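Local coordinates for protein putative NADH-depentdent flavin oxidoreductase (Cupriavidus metallidurans, PDB 5OCS) that probably catalyses the NAD(P)H-dependent reduction of activated alkenes as an FMN-containing ene-reductase of the Old Yellow Enzyme family, at residues D[61-66]-D[153-158]; D[66-71]-D[124-129]; D[288-293]-D[317-322]; D[333-338]-D[343-348]. One frame throughout, in Å; residues are numbered along the deposited sequence.

Contacts 1 and 2 touch, with centres 14 Å apart, both using the loop that follows barrel strand 52-59. They share Ile66, and Trp128 NE1 of contact 2 probably hydrogen-bonds to Glu63 O of contact 1 at 2.9 Å. Contacts 3 and 4 lie across the chain's centre from this pair, with nearest atoms about 6 Å apart; contacts 1 and 3 are 30 Å apart between centres. Ile66 touches the FMN-binding residue Cys25, and the side chain of Thr67 in contact 2 lies about 7 Å from that of Cys25. In contact 4 the side chain of Trp335 stands about 11 Å from a bound FMN that is not seated in this chain's own site.

Contact 1. Residues D[61-66]-D[153-158]; sequences SPEGRI and MKKIRD
Glu63 and Lys155 reach for each other from opposite directions, one from the loop at 61-66 and the other from helix 150-169, and their charged ends close a salt bridge. Lys155 NZ donates to Glu63 OE2 at 2.7 Å, on the syn lone pair of that oxygen, the side of OE1. The pairing is nevertheless one-sided, since Glu63 OE1 stays 3.8 Å from Lys155 NZ. The lysine runs extended, CG anti to the backbone N (chi1 -168°), and bends at chi4, which turns NZ onto the acid; CE, just before it, lies 3.3 Å from Glu63 OE2. Glu63 instead bends at chi2 (-87°), and its carboxylate ends at the lysine. Ser61 adds a slight van der Waals touch, its CB 3.8 Å from Lys155 NZ.

The lysine has a second acidic partner in Asp159, one turn further along its own helix, and two carboxylates around the ammonium would favour its charged form. The loop that presents Glu63 is tied internally. Pro62 O takes both Arg65 N and Arg65 NE, the latter at 2.9 Å in the carbonyl plane and nearly straight.

The bridge is a peripheral tie of the TIM barrel fold, joining the loop beyond the second strand, 52-59, to the helix that leads into the fourth, 175-179.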
# COMPACT_ATOMS: atom_id res chain seq x y z
N SER D 61 -14.54 23.77 5.50
CA SER D 61 -14.10 24.87 6.37
C SER D 61 -13.54 24.23 7.58
O SER D 61 -13.86 23.08 7.88
CB SER D 61 -15.30 25.77 6.74
OG SER D 61 -16.30 25.07 7.47
N PRO D 62 -12.73 24.95 8.33
CA PRO D 62 -12.19 24.34 9.55
C PRO D 62 -13.29 23.92 10.52
O PRO D 62 -13.18 22.87 11.12
CB PRO D 62 -11.40 25.49 10.20
CG PRO D 62 -11.33 26.59 9.23
CD PRO D 62 -12.18 26.29 8.03
N GLU D 63 -14.31 24.76 10.69
CA GLU D 63 -15.44 24.47 11.60
C GLU D 63 -16.28 23.27 11.18
O GLU D 63 -17.01 22.71 11.99
CB GLU D 63 -16.35 25.73 11.84
CG GLU D 63 -17.24 26.24 10.71
CD GLU D 63 -16.55 27.23 9.77
OE1 GLU D 63 -15.30 27.26 9.72
OE2 GLU D 63 -17.25 27.96 9.06
N GLY D 64 -16.20 22.90 9.91
CA GLY D 64 -16.89 21.78 9.38
C GLY D 64 -16.16 20.46 9.48
O GLY D 64 -16.72 19.42 9.12
N ARG D 65 -14.95 20.46 10.03
CA ARG D 65 -14.21 19.22 10.25
C ARG D 65 -14.89 18.38 11.31
O ARG D 65 -15.39 18.93 12.30
CB ARG D 65 -12.81 19.55 10.75
CG ARG D 65 -11.92 20.14 9.70
CD ARG D 65 -10.54 20.45 10.25
NE ARG D 65 -10.62 21.59 11.15
CZ ARG D 65 -9.59 22.07 11.85
NH1 ARG D 65 -8.41 21.51 11.78
NH2 ARG D 65 -9.76 23.13 12.66
N ILE D 66 -14.85 17.06 11.15
CA ILE D 66 -15.29 16.18 12.22
C ILE D 66 -14.35 16.33 13.42
O ILE D 66 -14.79 16.51 14.57
CB ILE D 66 -15.33 14.71 11.78
CG1 ILE D 66 -16.23 14.54 10.52
CG2 ILE D 66 -15.86 13.84 12.91
CD1 ILE D 66 -15.81 13.30 9.74
N MET D 153 -25.67 29.96 6.65
CA MET D 153 -26.02 29.06 5.57
C MET D 153 -25.35 29.48 4.26
O MET D 153 -24.95 28.62 3.49
CB MET D 153 -27.53 28.93 5.42
CG MET D 153 -28.08 28.15 6.60
SD MET D 153 -29.86 28.03 6.68
CE MET D 153 -30.33 27.07 5.31
N LYS D 154 -25.29 30.80 3.99
CA LYS D 154 -24.54 31.32 2.85
C LYS D 154 -23.07 30.99 2.90
O LYS D 154 -22.51 30.57 1.87
CB LYS D 154 -24.74 32.83 2.71
CG LYS D 154 -23.94 33.47 1.58
CD LYS D 154 -24.35 34.94 1.45
CE LYS D 154 -23.38 35.83 0.68
NZ LYS D 154 -22.94 35.17 -0.55
N LYS D 155 -22.43 31.17 4.06
CA LYS D 155 -21.03 30.76 4.21
C LYS D 155 -20.86 29.29 3.83
O LYS D 155 -19.99 28.95 3.03
CB LYS D 155 -20.51 30.98 5.63
CG LYS D 155 -19.01 30.84 5.76
CD LYS D 155 -18.49 30.87 7.17
CE LYS D 155 -16.99 30.72 7.21
NZ LYS D 155 -16.56 29.35 6.81
N ILE D 156 -21.71 28.43 4.35
CA ILE D 156 -21.60 27.00 4.01
C ILE D 156 -21.75 26.73 2.50
O ILE D 156 -20.90 26.00 1.94
CB ILE D 156 -22.55 26.14 4.85
CG1 ILE D 156 -22.07 26.18 6.31
CG2 ILE D 156 -22.60 24.70 4.33
CD1 ILE D 156 -23.19 25.90 7.29
N ARG D 157 -22.79 27.29 1.86
CA ARG D 157 -22.95 27.16 0.42
C ARG D 157 -21.66 27.59 -0.28
O ARG D 157 -21.12 26.85 -1.12
CB ARG D 157 -24.10 27.98 -0.19
CG ARG D 157 -25.50 27.68 0.36
CD ARG D 157 -26.61 28.39 -0.43
NE ARG D 157 -27.87 28.31 0.33
CZ ARG D 157 -28.24 29.17 1.28
NH1 ARG D 157 -27.50 30.24 1.55
NH2 ARG D 157 -29.40 28.97 1.95
N ASP D 158 -21.17 28.79 0.07
CA ASP D 158 -20.03 29.34 -0.63
C ASP D 158 -18.78 28.50 -0.36
O ASP D 158 -17.93 28.42 -1.24
CB ASP D 158 -19.79 30.77 -0.24
CG ASP D 158 -20.86 31.71 -0.73
OD1 ASP D 158 -21.65 31.36 -1.67
OD2 ASP D 158 -20.92 32.77 -0.14

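Contact 2. Residues D[66-71]-D[124-129]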
# COMPACT_ATOMS: atom_id res chain seq x y z
N ILE D 66 -14.85 17.06 11.15
CA ILE D 66 -15.29 16.18 12.22
C ILE D 66 -14.35 16.33 13.42
O ILE D 66 -14.79 16.51 14.57
CB ILE D 66 -15.33 14.71 11.78
CG1 ILE D 66 -16.23 14.54 10.52
CG2 ILE D 66 -15.86 13.84 12.91
CD1 ILE D 66 -15.81 13.30 9.74
N THR D 67 -13.06 16.29 13.15
CA THR D 67 -12.01 16.28 14.18
C THR D 67 -10.91 17.26 13.81
O THR D 67 -10.80 17.70 12.64
CB THR D 67 -11.30 14.92 14.37
OG1 THR D 67 -10.35 14.70 13.31
CG2 THR D 67 -12.32 13.79 14.35
N PRO D 68 -10.03 17.54 14.78
CA PRO D 68 -8.93 18.44 14.44
C PRO D 68 -7.92 17.91 13.44
O PRO D 68 -7.10 18.69 12.91
CB PRO D 68 -8.26 18.71 15.81
CG PRO D 68 -9.35 18.49 16.78
CD PRO D 68 -10.18 17.37 16.25
N THR D 69 -7.98 16.62 13.13
CA THR D 69 -7.08 16.04 12.14
C THR D 69 -7.80 15.56 10.87
O THR D 69 -7.21 14.81 10.10
CB THR D 69 -6.21 14.96 12.76
OG1 THR D 69 -7.00 13.99 13.42
CG2 THR D 69 -5.23 15.53 13.77
N ASP D 70 -9.02 16.04 10.62
CA ASP D 70 -9.62 15.81 9.33
C ASP D 70 -8.89 16.48 8.17
O ASP D 70 -8.36 17.60 8.29
CB ASP D 70 -11.04 16.35 9.30
CG ASP D 70 -12.04 15.42 9.96
OD1 ASP D 70 -11.67 14.60 10.84
OD2 ASP D 70 -13.23 15.53 9.52
N LEU D 71 -8.98 15.81 7.03
CA LEU D 71 -8.57 16.35 5.74
C LEU D 71 -9.48 17.54 5.39
O LEU D 71 -10.68 17.51 5.70
CB LEU D 71 -8.63 15.28 4.64
CG LEU D 71 -7.90 15.68 3.36
CD1 LEU D 71 -6.39 15.84 3.58
CD2 LEU D 71 -8.22 14.67 2.28
N GLN D 124 -12.15 24.18 25.20
CA GLN D 124 -11.02 23.28 25.42
C GLN D 124 -9.98 23.44 24.30
O GLN D 124 -10.31 24.01 23.24
CB GLN D 124 -11.50 21.83 25.44
CG GLN D 124 -12.27 21.45 26.68
CD GLN D 124 -12.75 20.00 26.66
OE1 GLN D 124 -13.19 19.48 25.63
NE2 GLN D 124 -12.70 19.35 27.82
N PRO D 125 -8.73 22.94 24.52
CA PRO D 125 -7.72 22.99 23.47
C PRO D 125 -8.18 22.18 22.26
O PRO D 125 -8.73 21.09 22.43
CB PRO D 125 -6.46 22.35 24.11
CG PRO D 125 -6.70 22.43 25.58
CD PRO D 125 -8.19 22.30 25.74
N ARG D 126 -8.01 22.77 21.08
CA ARG D 126 -8.41 22.17 19.79
C ARG D 126 -9.89 22.22 19.47
O ARG D 126 -10.24 21.95 18.34
CB ARG D 126 -7.88 20.71 19.64
CG ARG D 126 -6.35 20.57 19.79
CD ARG D 126 -5.89 19.11 19.84
NE ARG D 126 -6.54 18.49 20.99
CZ ARG D 126 -7.41 17.48 20.98
NH1 ARG D 126 -7.72 16.81 19.87
NH2 ARG D 126 -7.96 17.11 22.12
N GLY D 127 -10.75 22.60 20.42
CA GLY D 127 -12.20 22.58 20.25
C GLY D 127 -12.72 23.82 19.55
O GLY D 127 -12.02 24.82 19.45
N TRP D 128 -13.94 23.74 19.06
CA TRP D 128 -14.59 24.91 18.42
C TRP D 128 -16.08 24.87 18.44
O TRP D 128 -16.69 23.81 18.60
CB TRP D 128 -14.09 25.11 17.00
CG TRP D 128 -14.46 24.02 15.99
CD1 TRP D 128 -15.59 23.93 15.27
CD2 TRP D 128 -13.66 22.88 15.63
NE1 TRP D 128 -15.56 22.83 14.45
CE2 TRP D 128 -14.38 22.17 14.65
CE3 TRP D 128 -12.39 22.43 16.00
CZ2 TRP D 128 -13.86 21.03 14.05
CZ3 TRP D 128 -11.90 21.27 15.42
CH2 TRP D 128 -12.62 20.61 14.44
N GLN D 129 -16.69 26.04 18.29
CA GLN D 129 -18.15 26.13 18.20
C GLN D 129 -18.67 25.48 16.90
O GLN D 129 -18.17 25.79 15.81
CB GLN D 129 -18.64 27.58 18.27
CG GLN D 129 -20.17 27.67 18.32
CD GLN D 129 -20.72 27.02 19.60
OE1 GLN D 129 -20.43 27.49 20.70
NE2 GLN D 129 -21.46 25.89 19.47
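Thr67 OG1, in the loop that meets Trp128, makes two hydrogen bonds. It donates to Asp70 OD1 at 2.8 Å and accepts from Thr69 N at 3.1 Å, the latter bond making an ST turn within the type I beta turn Thr67-Asp70. Asp70 also receives Ile66 N through OD2 at 2.8 Å, from well above the carboxylate plane, and OD1 takes a weak bond from Thr67 N. Asp70 thus bonds to the first residue of its turn and to the one before it.

This turn belongs to the loop on the carboxyl side of barrel strand 52-59, and a second turn, the type II turn Gln124-Gly127, leads the chain into Trp128 beside it. The two loops meet by van der Waals contact, mainly through Pro68. Its ring crosses the Arg126 side chain at about a right angle, CG lying 3.9 Å from both CB and NH1 of the arginine. The guanidinium, bent round at chi3 (-60°), is held separately by a salt bridge to Glu111. The indole of Trp128 stands with CG between its backbone N and carbonyl carbon (chi1 66°), which swings the six-membered ring toward the threonine-proline step while NE1 bonds to Glu63 O. Trp128 CZ3 comes to 4.0 Å from Pro68 CG, and at the indole's edge, near its plane, CH2 meets the carbonyl carbon Thr67 C at 3.8 Å.

Contact 3. Residues D[288-293]-D[317-322]; sequences RVKAEV and EADIIS
In this TIM barrel, helix 284-293 is tied to the approach to the eighth strand, 320-323, by a salt bridge between Lys290 and Asp319. Lys290 NZ lies 2.8 Å from Asp319 OD1, on the syn side and 17° out of the carboxylate plane. The lysine leaves the helix extended, CG anti to the backbone N (chi1 -180°), then turns at chi4 (60°) to bring the ammonium round to the acid. On the way its methylenes lie alongside the backbone, with CD 3.9 Å from Ala318 CA and 4.0 Å from Glu317 C. With Asp319 CG anti to its carbonyl carbon, beside the backbone N, the carboxylate ends near the helix although the side chain does not start out toward it. A water donates to Asp319 OD2 and accepts a weak bond from Lys290 NZ, closing a bridge beside the direct pair.

Asp319 OD2 also accepts the backbone N of Thr297, and the Lys290 side chain touches that same residue. The salt bridge lies beside the start of strand 297-300, which stands between strands 262-265 and 320-323 in the barrel, while helix 306-314 packs on Ala318 and strand 8-10 on Asp319.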
# COMPACT_ATOMS: atom_id res chain seq x y z
N ARG D 288 -34.10 -0.72 -3.89
CA ARG D 288 -35.32 -0.00 -4.12
C ARG D 288 -35.06 1.35 -4.75
O ARG D 288 -35.76 1.74 -5.65
CB ARG D 288 -36.09 0.18 -2.83
CG ARG D 288 -37.43 0.87 -3.04
CD ARG D 288 -38.17 0.85 -1.74
NE ARG D 288 -39.37 1.67 -1.80
CZ ARG D 288 -40.14 1.92 -0.75
NH1 ARG D 288 -39.83 1.39 0.43
NH2 ARG D 288 -41.21 2.69 -0.88
N VAL D 289 -34.02 2.07 -4.30
CA VAL D 289 -33.72 3.37 -4.90
C VAL D 289 -33.35 3.24 -6.38
O VAL D 289 -33.73 4.07 -7.19
CB VAL D 289 -32.60 4.11 -4.12
CG1 VAL D 289 -32.08 5.34 -4.85
CG2 VAL D 289 -33.10 4.52 -2.74
N LYS D 290 -32.58 2.20 -6.70
CA LYS D 290 -32.23 1.88 -8.08
C LYS D 290 -33.50 1.63 -8.93
O LYS D 290 -33.64 2.21 -10.01
CB LYS D 290 -31.34 0.65 -8.11
CG LYS D 290 -30.91 0.21 -9.51
CD LYS D 290 -29.82 -0.85 -9.48
CE LYS D 290 -29.84 -1.76 -10.73
NZ LYS D 290 -29.63 -0.95 -11.96
N ALA D 291 -34.36 0.75 -8.44
CA ALA D 291 -35.54 0.35 -9.19
C ALA D 291 -36.47 1.52 -9.42
O ALA D 291 -36.98 1.67 -10.52
CB ALA D 291 -36.26 -0.77 -8.49
N GLU D 292 -36.68 2.35 -8.40
CA GLU D 292 -37.68 3.42 -8.49
C GLU D 292 -37.22 4.73 -9.14
O GLU D 292 -38.01 5.42 -9.76
CB GLU D 292 -38.25 3.76 -7.12
CG GLU D 292 -39.02 2.62 -6.46
CD GLU D 292 -39.85 3.05 -5.29
OE1 GLU D 292 -40.08 4.26 -5.10
OE2 GLU D 292 -40.28 2.17 -4.53
N VAL D 293 -35.95 5.10 -8.94
CA VAL D 293 -35.44 6.37 -9.43
C VAL D 293 -34.63 6.22 -10.74
O VAL D 293 -34.66 7.12 -11.58
CB VAL D 293 -34.62 7.09 -8.36
CG1 VAL D 293 -34.12 8.44 -8.85
CG2 VAL D 293 -35.46 7.30 -7.11
N GLU D 317 -29.15 -5.13 -7.47
CA GLU D 317 -29.34 -4.38 -6.23
C GLU D 317 -28.64 -3.02 -6.30
O GLU D 317 -29.06 -2.11 -5.62
CB GLU D 317 -28.87 -5.16 -5.00
CG GLU D 317 -29.71 -6.40 -4.70
CD GLU D 317 -29.15 -7.30 -3.61
OE1 GLU D 317 -28.61 -6.81 -2.61
OE2 GLU D 317 -29.28 -8.53 -3.74
N ALA D 318 -27.57 -2.91 -7.09
CA ALA D 318 -26.80 -1.67 -7.22
C ALA D 318 -26.01 -1.73 -8.51
O ALA D 318 -25.79 -2.81 -9.05
CB ALA D 318 -25.87 -1.46 -6.01
N ASP D 319 -25.59 -0.57 -9.00
CA ASP D 319 -24.71 -0.47 -10.17
C ASP D 319 -23.24 -0.40 -9.82
O ASP D 319 -22.39 -0.84 -10.60
CB ASP D 319 -25.10 0.77 -10.96
CG ASP D 319 -26.56 0.78 -11.29
OD1 ASP D 319 -26.95 -0.18 -11.98
OD2 ASP D 319 -27.30 1.67 -10.84
N ILE D 320 -22.95 0.16 -8.65
CA ILE D 320 -21.59 0.29 -8.14
C ILE D 320 -21.65 -0.12 -6.67
O ILE D 320 -22.65 0.19 -5.98
CB ILE D 320 -21.10 1.73 -8.28
CG1 ILE D 320 -20.93 2.09 -9.77
CG2 ILE D 320 -19.80 1.93 -7.51
CD1 ILE D 320 -20.73 3.55 -10.00
N ILE D 321 -20.64 -0.84 -6.19
CA ILE D 321 -20.59 -1.22 -4.81
C ILE D 321 -19.41 -0.51 -4.20
O ILE D 321 -18.28 -0.65 -4.71
CB ILE D 321 -20.53 -2.75 -4.55
CG1 ILE D 321 -20.38 -3.06 -3.03
CG2 ILE D 321 -19.43 -3.45 -5.35
CD1 ILE D 321 -20.55 -4.53 -2.70
N SER D 322 -19.65 0.21 -3.12
CA SER D 322 -18.54 0.78 -2.36
C SER D 322 -18.10 -0.12 -1.22
O SER D 322 -18.92 -0.69 -0.51
CB SER D 322 -18.85 2.22 -1.88
OG SER D 322 -19.82 2.27 -0.84
O HOH W 1 -29.39 2.38 -12.09

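Contact 4. Residues D[333-338]-D[343-348]; sequences WPWHAA and ASVNAP
With CG anti to the carbonyl carbon (chi1 -59°), Trp335 swings its indole off helix 333-341 toward the returning chain at 343-348, where Val345 splits its two methyls between separate partners. Val345 CG2 meets Trp335 CD1 at 3.7 Å, the two side chains crossing at about a right angle. Val345 CG1 instead dips toward the helix backbone, 3.7 Å from Pro334 O and 3.9 Å from Ala338 CB. Farther along the indole, the methyl of Ala347 presses obliquely on the six-membered ring, CB 3.6 Å from Trp335 CZ2. Pro348 comes to that same CZ2 at the ring's edge, its CD near the plane at 4.1 Å.

One backbone bond closes the other end. Ala343 N donates to Ala338 O at 2.9 Å, fairly straight (163° at the hydrogen) though tilted 29° from the carbonyl plane. This bond runs from five residues on, just past the helix end, and the two alanine CB atoms lie 4.1 Å apart.

The helix is the last of the barrel, reached from strand 320-323 through helix 325-329, which packs on Pro334. Phe363 meets the Trp335 ring edge-to-face, Phe5 touches Ala338 and Ala343, and Leu328 and Trp37 of the second subunit pack on Trp335 and Pro348, placing the contact between barrel, C-terminal region and dimer interface.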
# COMPACT_ATOMS: atom_id res chain seq x y z
N TRP D 333 -7.92 -6.17 -2.47
CA TRP D 333 -9.24 -6.81 -2.60
C TRP D 333 -9.72 -6.97 -4.05
O TRP D 333 -10.19 -8.08 -4.42
CB TRP D 333 -10.30 -6.07 -1.75
CG TRP D 333 -11.60 -6.85 -1.60
CD1 TRP D 333 -11.93 -7.66 -0.58
CD2 TRP D 333 -12.71 -6.88 -2.52
NE1 TRP D 333 -13.17 -8.22 -0.78
CE2 TRP D 333 -13.68 -7.74 -1.95
CE3 TRP D 333 -12.99 -6.23 -3.73
CZ2 TRP D 333 -14.90 -8.00 -2.56
CZ3 TRP D 333 -14.23 -6.50 -4.36
CH2 TRP D 333 -15.16 -7.39 -3.76
N PRO D 334 -9.57 -5.94 -4.89
CA PRO D 334 -10.06 -6.13 -6.26
C PRO D 334 -9.23 -7.15 -7.03
O PRO D 334 -9.79 -7.91 -7.84
CB PRO D 334 -9.99 -4.73 -6.89
CG PRO D 334 -9.90 -3.77 -5.69
CD PRO D 334 -9.14 -4.54 -4.66
N TRP D 335 -7.92 -7.25 -6.76
CA TRP D 335 -7.16 -8.35 -7.40
C TRP D 335 -7.69 -9.76 -6.98
O TRP D 335 -7.88 -10.69 -7.80
CB TRP D 335 -5.71 -8.31 -6.99
CG TRP D 335 -4.92 -7.08 -7.31
CD1 TRP D 335 -5.37 -5.89 -7.79
CD2 TRP D 335 -3.52 -6.94 -7.08
NE1 TRP D 335 -4.31 -5.01 -7.93
CE2 TRP D 335 -3.16 -5.65 -7.51
CE3 TRP D 335 -2.52 -7.80 -6.60
CZ2 TRP D 335 -1.84 -5.18 -7.42
CZ3 TRP D 335 -1.23 -7.34 -6.51
CH2 TRP D 335 -0.90 -6.04 -6.93
N HIS D 336 -7.93 -9.89 -5.68
CA HIS D 336 -8.39 -11.15 -5.08
C HIS D 336 -9.77 -11.49 -5.56
O HIS D 336 -10.02 -12.69 -5.89
CB HIS D 336 -8.26 -11.10 -3.59
CG HIS D 336 -6.86 -10.87 -3.15
ND1 HIS D 336 -6.54 -10.24 -1.97
CD2 HIS D 336 -5.69 -11.08 -3.81
CE1 HIS D 336 -5.22 -10.15 -1.87
NE2 HIS D 336 -4.68 -10.67 -2.98
N ALA D 337 -10.62 -10.47 -5.72
CA ALA D 337 -11.95 -10.67 -6.30
C ALA D 337 -11.91 -11.11 -7.78
O ALA D 337 -12.67 -12.02 -8.22
CB ALA D 337 -12.85 -9.44 -6.11
N ALA D 338 -11.05 -10.46 -8.55
CA ALA D 338 -10.89 -10.78 -9.95
C ALA D 338 -10.40 -12.22 -10.11
O ALA D 338 -10.95 -12.95 -10.99
CB ALA D 338 -9.91 -9.81 -10.61
N ALA D 343 -11.79 -12.59 -13.71
CA ALA D 343 -11.64 -11.31 -14.37
C ALA D 343 -10.17 -10.86 -14.28
O ALA D 343 -9.34 -11.52 -13.70
CB ALA D 343 -12.55 -10.29 -13.71
N SER D 344 -9.90 -9.69 -14.82
CA SER D 344 -8.56 -9.14 -14.75
C SER D 344 -8.64 -7.73 -14.25
O SER D 344 -9.70 -7.12 -14.22
CB SER D 344 -7.84 -9.32 -16.09
OG SER D 344 -8.42 -8.60 -17.14
N VAL D 345 -7.49 -7.22 -13.81
CA VAL D 345 -7.43 -5.93 -13.16
C VAL D 345 -6.18 -5.22 -13.66
O VAL D 345 -5.24 -5.86 -14.10
CB VAL D 345 -7.28 -6.00 -11.63
CG1 VAL D 345 -8.63 -6.14 -10.93
CG2 VAL D 345 -6.29 -7.09 -11.21
N ASN D 346 -6.21 -3.90 -13.56
CA ASN D 346 -5.02 -3.07 -13.75
C ASN D 346 -4.19 -3.10 -12.50
O ASN D 346 -4.68 -2.72 -11.45
CB ASN D 346 -5.41 -1.63 -13.95
CG ASN D 346 -5.97 -1.39 -15.28
OD1 ASN D 346 -5.24 -1.34 -16.24
ND2 ASN D 346 -7.29 -1.22 -15.35
N ALA D 347 -2.96 -3.56 -12.61
CA ALA D 347 -2.05 -3.57 -11.49
C ALA D 347 -0.78 -2.85 -11.99
O ALA D 347 -0.45 -2.90 -13.18
CB ALA D 347 -1.72 -4.98 -11.01
N PRO D 348 -0.09 -2.16 -11.07
CA PRO D 348 1.14 -1.51 -11.49
C PRO D 348 2.16 -2.55 -11.94
O PRO D 348 2.28 -3.61 -11.30
CB PRO D 348 1.60 -0.81 -10.21
CG PRO D 348 0.95 -1.51 -9.10
CD PRO D 348 -0.33 -2.02 -9.64